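Local structure of alpha-/beta-galactoside alpha-2,3-sialyltransferase (Photobacterium phosphoreum, 2ZWI) at residues Ile240-Gly245 with Gly319-Ser324; Phe337-Ser342 with Asp365-Ser370. The protein probably transfers sialic acid to galactosides through an alpha-2,3 linkage and binds the nucleotide CMP in its GT-B fold. All coordinates share one frame; numbering follows the deposited sequence.

Interaction 1 of 2, residues Ile240-Gly245 with Gly319-Ser324. With C5P (cytidine-5'-monophosphate), chain C.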
loop_
_atom_site.group_PDB
_atom_site.type_symbol
_atom_site.label_atom_id
_atom_site.label_comp_id
_atom_site.label_asym_id
_atom_site.label_seq_id
_atom_site.Cartn_x
_atom_site.Cartn_y
_atom_site.Cartn_z
ATOM N N ILE A 240 5.675 15.831 -0.328
ATOM C CA ILE A 240 5.011 14.737 -1.042
ATOM C C ILE A 240 4.168 15.294 -2.188
ATOM O O ILE A 240 3.108 15.863 -1.972
ATOM C CB ILE A 240 4.122 13.865 -0.086
ATOM C CG1 ILE A 240 4.955 13.265 1.058
ATOM C CG2 ILE A 240 3.351 12.759 -0.859
ATOM C CD1 ILE A 240 6.246 12.602 0.597
ATOM N N GLY A 241 4.662 15.122 -3.409
ATOM C CA GLY A 241 3.977 15.607 -4.593
ATOM C C GLY A 241 2.813 14.732 -5.035
ATOM O O GLY A 241 2.695 13.566 -4.635
ATOM N N THR A 242 1.952 15.307 -5.873
ATOM C CA THR A 242 0.861 14.553 -6.468
ATOM C C THR A 242 0.937 14.669 -8.000
ATOM O O THR A 242 1.934 15.170 -8.530
ATOM C CB THR A 242 -0.523 14.973 -5.884
ATOM O OG1 THR A 242 -1.524 14.059 -6.334
ATOM C CG2 THR A 242 -0.905 16.402 -6.311
ATOM N N ASN A 243 -0.095 14.200 -8.705
ATOM C CA ASN A 243 -0.161 14.370 -10.157
ATOM C C ASN A 243 -1.345 15.265 -10.584
ATOM O O ASN A 243 -2.119 15.749 -9.737
ATOM C CB ASN A 243 -0.167 13.006 -10.879
ATOM C CG ASN A 243 -1.298 12.104 -10.420
ATOM O OD1 ASN A 243 -2.450 12.522 -10.348
ATOM N ND2 ASN A 243 -0.972 10.857 -10.109
ATOM N N SER A 244 -1.489 15.481 -11.890
ATOM C CA SER A 244 -2.490 16.433 -12.405
ATOM C C SER A 244 -3.951 16.045 -12.116
ATOM O O SER A 244 -4.850 16.876 -12.228
ATOM C CB SER A 244 -2.265 16.678 -13.900
ATOM O OG SER A 244 -2.312 15.459 -14.608
ATOM N N GLY A 245 -4.192 14.796 -11.727
ATOM C CA GLY A 245 -5.527 14.376 -11.294
ATOM C C GLY A 245 -5.973 15.026 -9.990
ATOM O O GLY A 245 -7.168 15.042 -9.670
ATOM N N GLY A 319 5.355 16.876 4.466
ATOM C CA GLY A 319 4.158 17.671 4.198
ATOM C C GLY A 319 3.859 17.590 2.713
ATOM O O GLY A 319 4.709 17.173 1.927
ATOM N N GLY A 320 2.647 17.954 2.317
ATOM C CA GLY A 320 2.345 17.974 0.901
ATOM C C GLY A 320 0.903 17.693 0.608
ATOM O O GLY A 320 0.016 18.230 1.256
ATOM N N MET A 321 0.686 16.827 -0.367
ATOM C CA MET A 321 -0.620 16.637 -0.971
ATOM C C MET A 321 -1.226 15.330 -0.504
ATOM O O MET A 321 -0.499 14.372 -0.252
ATOM C CB MET A 321 -0.469 16.637 -2.503
ATOM C CG MET A 321 0.551 17.683 -3.052
ATOM S SD MET A 321 0.042 19.372 -2.647
ATOM C CE MET A 321 -1.680 19.324 -3.205
ATOM N N GLY A 322 -2.553 15.297 -0.378
ATOM C CA GLY A 322 -3.277 14.082 0.007
ATOM C C GLY A 322 -2.798 12.900 -0.813
ATOM O O GLY A 322 -2.769 12.980 -2.041
ATOM N N SER A 323 -2.404 11.822 -0.126
ATOM C CA SER A 323 -1.706 10.677 -0.739
ATOM C C SER A 323 -1.733 9.437 0.152
ATOM O O SER A 323 -1.726 9.542 1.378
ATOM C CB SER A 323 -0.238 11.041 -1.007
ATOM O OG SER A 323 0.467 9.983 -1.633
ATOM N N SER A 324 -1.743 8.259 -0.478
ATOM C CA SER A 324 -1.540 6.989 0.224
ATOM C C SER A 324 -0.236 6.935 1.017
ATOM O O SER A 324 -0.149 6.205 2.004
ATOM C CB SER A 324 -1.568 5.815 -0.755
ATOM O OG SER A 324 -2.765 5.818 -1.508
HETATM O O3P C5P C . -0.890 9.507 -3.882
HETATM P P C5P C . -1.365 8.148 -4.229
HETATM O O1P C5P C . -2.431 7.768 -3.246
HETATM O O2P C5P C . -1.723 8.110 -5.690
HETATM O "O5'" C5P C . -0.115 7.185 -3.977
HETATM C "C5'" C5P C . -0.089 5.837 -4.440
HETATM C "C4'" C5P C . 1.344 5.342 -4.322
HETATM O "O4'" C5P C . 2.227 6.168 -5.105
HETATM C "C3'" C5P C . 1.873 5.473 -2.901
HETATM O "O3'" C5P C . 1.537 4.340 -2.110
HETATM C "C2'" C5P C . 3.363 5.559 -3.109
HETATM O "O2'" C5P C . 3.889 4.282 -3.485
HETATM C "C1'" C5P C . 3.456 6.373 -4.383
HETATM N N1 C5P C . 3.740 7.803 -4.204
HETATM C C2 C5P C . 5.077 8.191 -3.972
HETATM N N3 C5P C . 5.395 9.496 -3.854
HETATM C C4 C5P C . 4.440 10.445 -3.939
HETATM C C5 C5P C . 3.114 10.099 -4.170
HETATM C C6 C5P C . 2.782 8.744 -4.305
HETATM O O2 C5P C . 5.973 7.329 -3.853
HETATM N N4 C5P C . 4.807 11.743 -3.825
HETATM O O HOH W 1 -1.671 12.025 -4.397
#

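Interaction 2 of 2, residues Phe337-Ser342 with Asp365-Ser370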
loop_
_atom_site.group_PDB
_atom_site.type_symbol
_atom_site.label_atom_id
_atom_site.label_comp_id
_atom_site.label_asym_id
_atom_site.label_seq_id
_atom_site.Cartn_x
_atom_site.Cartn_y
_atom_site.Cartn_z
ATOM N N PHE A 337 1.760 19.611 7.269
ATOM C CA PHE A 337 0.533 20.040 6.583
ATOM C C PHE A 337 0.180 19.036 5.487
ATOM O O PHE A 337 1.072 18.393 4.933
ATOM C CB PHE A 337 0.690 21.448 5.970
ATOM C CG PHE A 337 1.872 21.590 5.032
ATOM C CD1 PHE A 337 1.762 21.238 3.687
ATOM C CD2 PHE A 337 3.095 22.066 5.499
ATOM C CE1 PHE A 337 2.847 21.357 2.823
ATOM C CE2 PHE A 337 4.187 22.188 4.641
ATOM C CZ PHE A 337 4.057 21.833 3.299
ATOM N N ILE A 338 -1.113 18.877 5.197
ATOM C CA ILE A 338 -1.544 18.167 3.987
ATOM C C ILE A 338 -2.575 19.004 3.233
ATOM O O ILE A 338 -3.546 19.482 3.825
ATOM C CB ILE A 338 -2.142 16.756 4.270
ATOM C CG1 ILE A 338 -1.209 15.904 5.143
ATOM C CG2 ILE A 338 -2.410 16.021 2.961
ATOM C CD1 ILE A 338 -1.776 14.494 5.442
ATOM N N PHE A 339 -2.346 19.194 1.935
ATOM C CA PHE A 339 -3.309 19.875 1.076
ATOM C C PHE A 339 -4.129 18.878 0.292
ATOM O O PHE A 339 -3.603 17.904 -0.253
ATOM C CB PHE A 339 -2.639 20.855 0.112
ATOM C CG PHE A 339 -2.314 22.184 0.736
ATOM C CD1 PHE A 339 -3.072 23.316 0.433
ATOM C CD2 PHE A 339 -1.265 22.299 1.647
ATOM C CE1 PHE A 339 -2.782 24.548 1.023
ATOM C CE2 PHE A 339 -0.977 23.519 2.245
ATOM C CZ PHE A 339 -1.728 24.646 1.929
ATOM N N TYR A 340 -5.420 19.155 0.235
ATOM C CA TYR A 340 -6.366 18.313 -0.473
ATOM C C TYR A 340 -7.100 19.117 -1.548
ATOM O O TYR A 340 -7.413 20.293 -1.354
ATOM C CB TYR A 340 -7.391 17.753 0.511
ATOM C CG TYR A 340 -6.817 16.924 1.642
ATOM C CD1 TYR A 340 -6.402 17.523 2.835
ATOM C CD2 TYR A 340 -6.694 15.534 1.519
ATOM C CE1 TYR A 340 -5.888 16.753 3.888
ATOM C CE2 TYR A 340 -6.183 14.761 2.559
ATOM C CZ TYR A 340 -5.787 15.375 3.740
ATOM O OH TYR A 340 -5.290 14.611 4.775
ATOM N N LYS A 341 -7.369 18.472 -2.680
ATOM C CA LYS A 341 -8.327 18.978 -3.657
ATOM C C LYS A 341 -9.690 18.615 -3.087
ATOM O O LYS A 341 -10.051 17.426 -3.023
ATOM C CB LYS A 341 -8.099 18.298 -5.013
ATOM C CG LYS A 341 -9.149 18.563 -6.087
ATOM C CD LYS A 341 -9.168 17.385 -7.054
ATOM C CE LYS A 341 -10.078 17.605 -8.257
ATOM N NZ LYS A 341 -9.916 16.467 -9.230
ATOM N N SER A 342 -10.416 19.628 -2.617
ATOM C CA SER A 342 -11.713 19.428 -1.959
ATOM C C SER A 342 -12.515 20.724 -1.910
ATOM O O SER A 342 -12.011 21.785 -2.281
ATOM C CB SER A 342 -11.521 18.907 -0.542
ATOM O OG SER A 342 -12.767 18.610 0.061
ATOM N N ASP A 365 -3.944 21.163 10.708
ATOM C CA ASP A 365 -2.914 21.121 9.661
ATOM C C ASP A 365 -3.467 20.671 8.306
ATOM O O ASP A 365 -2.729 20.600 7.312
ATOM C CB ASP A 365 -1.741 20.233 10.101
ATOM C CG ASP A 365 -1.069 20.730 11.381
ATOM O OD1 ASP A 365 -1.032 21.952 11.609
ATOM O OD2 ASP A 365 -0.569 19.897 12.162
ATOM N N VAL A 366 -4.766 20.380 8.278
ATOM C CA VAL A 366 -5.496 20.076 7.052
ATOM C C VAL A 366 -5.839 21.364 6.284
ATOM O O VAL A 366 -6.508 22.260 6.808
ATOM C CB VAL A 366 -6.807 19.298 7.349
ATOM C CG1 VAL A 366 -7.643 19.147 6.064
ATOM C CG2 VAL A 366 -6.510 17.929 7.993
ATOM N N LYS A 367 -5.395 21.437 5.035
ATOM C CA LYS A 367 -5.609 22.619 4.213
ATOM C C LYS A 367 -6.199 22.238 2.852
ATOM O O LYS A 367 -6.014 21.115 2.371
ATOM C CB LYS A 367 -4.285 23.391 4.062
ATOM C CG LYS A 367 -3.894 24.295 5.280
ATOM C CD LYS A 367 -3.442 23.484 6.492
ATOM C CE LYS A 367 -2.992 24.307 7.696
ATOM N NZ LYS A 367 -4.057 25.121 8.359
ATOM N N LEU A 368 -6.932 23.167 2.246
ATOM C CA LEU A 368 -7.505 22.961 0.916
ATOM C C LEU A 368 -6.734 23.782 -0.110
ATOM O O LEU A 368 -6.240 24.861 0.204
ATOM C CB LEU A 368 -8.985 23.363 0.878
ATOM C CG LEU A 368 -9.999 22.724 1.828
ATOM C CD1 LEU A 368 -10.162 23.581 3.066
ATOM C CD2 LEU A 368 -11.336 22.565 1.130
ATOM N N ILE A 369 -6.644 23.276 -1.338
ATOM C CA ILE A 369 -5.920 23.980 -2.402
ATOM C C ILE A 369 -6.562 25.348 -2.703
ATOM O O ILE A 369 -5.882 26.287 -3.122
ATOM C CB ILE A 369 -5.755 23.103 -3.682
ATOM C CG1 ILE A 369 -4.823 21.915 -3.399
ATOM C CG2 ILE A 369 -5.206 23.925 -4.835
ATOM C CD1 ILE A 369 -4.900 20.768 -4.424
ATOM N N SER A 370 -7.864 25.452 -2.452
ATOM C CA SER A 370 -8.602 26.713 -2.585
ATOM C C SER A 370 -8.179 27.771 -1.553
ATOM O O SER A 370 -8.497 28.954 -1.708
ATOM C CB SER A 370 -10.100 26.446 -2.468
ATOM O OG SER A 370 -10.373 25.775 -1.253
#

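Interaction 1 of 2, residues Ile240-Gly245 with Gly319-Ser324
I240 and T242 meet the strand end G319-M321 beside the CMP pocket, where two parallel strands stop and turn toward the nucleotide. The I240 amide gives a nearly straight bond to G319 O (2.8 Å, 167° at the hydrogen), and M321 N returns one to I240 O at 3.1 Å; both donors lie in the plane of the carbonyl they address. M321 then lays its CG against that same I240 oxygen, 3.3 Å away, and its CB and CG against T242, the two side chains crossing at about a right angle with T242 CG2 3.8 Å from M321 CG. With chi1 at -58°, I240 has CG2 anti to its backbone N, which sends this branch toward the base: it lies 3.5 Å from N4 of the cytosine and also touches S323 CB.

Beyond the strand ends, the two loops divide the ligand between them. G241 O accepts from the exocyclic amine N4 (2.9 Å), while S323 OG donates to the phosphate oxygen O3P and S324 holds O1P twice, through its amide and through OG at 2.6 Å. A water joins T242 OG1 and G322 O to O3P, giving that oxygen a second donor. Farther out, Q252 accepts from T242 N, the S323 hydroxyl also pairs with V325 N where helix 325-328 begins, and S324 OG pairs with S114 N. H281 is among the other residues bonded to CMP. From these two segments the phosphate receives hydroxyl and amide donors and a bridging water, and the carbonyl opposite N4 suits the amino group of cytosine, consistent with a site that recognises base and phosphate.

Interaction 2 of 2, residues Phe337-Ser342 with Asp365-Ser370
F339 and K367 pair on one face at the edge of the C-terminal parallel sheet of this GT-B protein, where the outermost strand 366-368 runs beside strand 334-340 at 33° between the two short axes. The intervening chain includes helix 350-357, making the connection a beta-alpha-beta crossover. Four backbone bonds hold the pair. I338 N donates to D365 O, and I338 O receives K367 N at 3.0 Å; Y340 N then bonds to K367 O, and Y340 O accepts I369 N at 3.1 Å, the last bond lying where strand 366-368 gives way to a 3-10 turn.

On the face shared by I338, Y340, V366 and L368, the Y340 ring has I338 CG2 over one side, toward the rim, and V366 CG1 obliquely against CE1 at 3.7 Å. Helix 350-357 covers this face through I352 and M355. S342 lies farther along, its hydroxyl paired with N349.

The other face carries F339, packed against I255 of helix 249-259 and against M321. I369 also reaches M321, and its CD1 lies against the K341 backbone. The lysine chain of K367 bends at chi2 (72°) and again at chi4, carrying NZ to a bond with N364 O, while CB, at its root, lies over the aromatic ring. A CH-pi contact results: K367 CB sits 3.5 Å from the centroid of the F339 ring, only 12° off the ring normal, while F337 CD1 approaches the same ring at its edge, in its plane.

In the fold
Both interactions belong to the same six-stranded parallel sheet, with centres about 10 Å apart. Interaction 1 closes in the chain before interaction 2 opens. Across the sheet, strands 236-240, 317-321, 334-340 and 366-368 follow one another, placing the first contact in the interior and the second at an edge. Strands 317-321 and 334-340 join them: F339 N lies 2.6 Å from G320 O and G322 N 2.8 Å from F339 O, both probable hydrogen bonds. M321 and F339 also share I255 of helix 249-259. A continuous backbone network therefore connects the CMP-binding loops that follow strands 236-240 and 317-321 to the more exposed edge at 365-370.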